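Local coordinates for sefir domain protein (Bacillus cereus F65185, PDB 5Y8F) that probably acts in signalling through SEFIR-SEFIR association, as a prokaryotic member of the SEFIR family within the STIR clan, at residues Asp46-Met51 against Thr82-Ile87. Sequence-based numbering, arbitrary orientation.
Sequences DRFEFM and TETMII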
# COMPACT_ATOMS: atom_id res chain seq x y z
N ASP A 46 13.61 18.53 19.51
CA ASP A 46 14.57 17.67 18.84
C ASP A 46 13.90 16.55 18.06
O ASP A 46 14.59 15.75 17.42
CB ASP A 46 15.55 17.07 19.86
CG ASP A 46 16.60 18.05 20.33
OD1 ASP A 46 16.68 18.31 21.54
OD2 ASP A 46 17.25 18.69 19.47
N ARG A 47 12.56 16.50 18.06
CA ARG A 47 11.84 15.35 17.53
C ARG A 47 11.94 15.23 16.01
O ARG A 47 12.05 14.12 15.49
CB ARG A 47 10.38 15.42 17.98
CG ARG A 47 10.21 15.23 19.49
CD ARG A 47 8.75 15.26 19.95
NE ARG A 47 8.06 13.99 19.71
CZ ARG A 47 7.07 13.83 18.83
NH1 ARG A 47 6.64 14.85 18.10
NH2 ARG A 47 6.51 12.64 18.69
N PHE A 48 11.89 16.35 15.29
CA PHE A 48 11.89 16.27 13.83
C PHE A 48 13.20 15.69 13.30
O PHE A 48 13.19 14.80 12.44
CB PHE A 48 11.63 17.65 13.20
CG PHE A 48 11.37 17.59 11.72
CD1 PHE A 48 12.42 17.69 10.81
CD2 PHE A 48 10.09 17.44 11.23
CE1 PHE A 48 12.18 17.64 9.45
CE2 PHE A 48 9.85 17.39 9.87
CZ PHE A 48 10.90 17.49 8.98
N GLU A 49 14.33 16.20 13.78
CA GLU A 49 15.62 15.64 13.37
C GLU A 49 15.73 14.18 13.79
O GLU A 49 16.32 13.36 13.08
CB GLU A 49 16.77 16.47 13.95
CG GLU A 49 18.15 15.94 13.57
CD GLU A 49 19.27 16.90 13.92
OE1 GLU A 49 19.12 18.11 13.62
OE2 GLU A 49 20.29 16.46 14.47
N PHE A 50 15.17 13.83 14.95
CA PHE A 50 15.16 12.44 15.38
C PHE A 50 14.38 11.57 14.40
O PHE A 50 14.80 10.45 14.08
CB PHE A 50 14.57 12.32 16.78
CG PHE A 50 14.39 10.91 17.24
CD1 PHE A 50 15.48 10.14 17.62
CD2 PHE A 50 13.13 10.34 17.29
CE1 PHE A 50 15.32 8.84 18.04
CE2 PHE A 50 12.96 9.04 17.71
CZ PHE A 50 14.05 8.29 18.09
N MET A 51 13.25 12.07 13.91
CA MET A 51 12.48 11.34 12.91
C MET A 51 13.29 11.13 11.64
O MET A 51 13.32 10.03 11.08
CB MET A 51 11.18 12.07 12.59
CG MET A 51 10.45 11.51 11.38
SD MET A 51 8.91 12.35 10.98
CE MET A 51 9.47 14.02 10.68
N THR A 82 9.53 21.92 14.11
CA THR A 82 10.67 21.09 14.51
C THR A 82 10.29 20.15 15.65
O THR A 82 10.95 19.12 15.85
CB THR A 82 11.85 21.97 14.93
OG1 THR A 82 11.46 22.84 15.99
CG2 THR A 82 12.33 22.80 13.75
N GLU A 83 9.28 20.51 16.44
CA GLU A 83 8.85 19.67 17.54
C GLU A 83 8.04 18.45 17.10
O GLU A 83 7.72 17.62 17.94
CB GLU A 83 8.05 20.50 18.54
CG GLU A 83 6.63 20.82 18.10
CD GLU A 83 6.57 21.95 17.10
OE1 GLU A 83 5.45 22.43 16.82
OE2 GLU A 83 7.62 22.33 16.55
N THR A 84 7.68 18.35 15.82
CA THR A 84 6.79 17.29 15.36
C THR A 84 7.55 16.14 14.70
O THR A 84 8.65 16.30 14.18
CB THR A 84 5.77 17.84 14.37
OG1 THR A 84 6.43 18.19 13.15
CG2 THR A 84 5.08 19.07 14.94
N MET A 85 6.92 14.96 14.73
CA MET A 85 7.41 13.81 13.99
C MET A 85 6.37 13.45 12.94
O MET A 85 5.90 12.31 12.87
CB MET A 85 7.72 12.62 14.90
CG MET A 85 8.90 12.84 15.83
SD MET A 85 9.56 11.33 16.58
CE MET A 85 8.06 10.39 16.85
N ILE A 86 6.01 14.42 12.11
CA ILE A 86 5.02 14.24 11.05
C ILE A 86 5.75 14.23 9.72
O ILE A 86 6.54 15.13 9.43
CB ILE A 86 3.94 15.34 11.09
CG1 ILE A 86 3.16 15.28 12.41
CG2 ILE A 86 2.99 15.20 9.91
CD1 ILE A 86 2.35 16.54 12.69
N ILE A 87 5.49 13.19 8.92
CA ILE A 87 6.13 13.05 7.62
C ILE A 87 5.71 14.19 6.71
O ILE A 87 4.54 14.58 6.67
CB ILE A 87 5.80 11.68 7.02
CG1 ILE A 87 6.56 10.60 7.80
CG2 ILE A 87 6.14 11.63 5.53
CD1 ILE A 87 5.82 9.32 7.93
O HOH W 1 14.24 18.75 15.34
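R47 and F48, in the first turn of helix 47-57, reach across to two successive carbonyls of T82-I87, part of the loop between helices 67-76 and 89-94. They illustrate how a SEFIR domain, built round a central parallel sheet, can bind an irregular loop to a helix N-terminus, where backbone N-H groups still lack partners within the helix. Two direct hydrogen bonds do this. F48 N donates to T82 O over 3.0 Å, somewhat out of the carbonyl plane, while a water accepting from E49 N reaches the same oxygen weakly. R47 NH1 gives E83 O a straighter bond of 3.0 Å, with acceptor and guanidinium nearly coplanar and the donor on a carbonyl lone pair. The bend of the arginine chain at chi3 (79°) turns the group back toward this carbonyl. NH2 is engaged by D37 in a salt bridge and by Y8 O, so the buried charge is held from several directions and its rotation is probably fixed.

Two methionines carry much of the apolar part, while the F48 ring turns an edge to T84 O. M85 crosses R47 at about a right angle, its CG lying over the centre of one guanidinium face, 3.6 Å above the plane. Beyond it, M85 SD meets the F50 ring edge-on in a Met-aromatic contact, and F5 of strand 3-7 touches both side chains, tying the contact to the sheet. M51 SD lies 3.4 Å from M85 C. From there the chain bends at chi3, and the terminal CE comes 3.4 Å from I86 O.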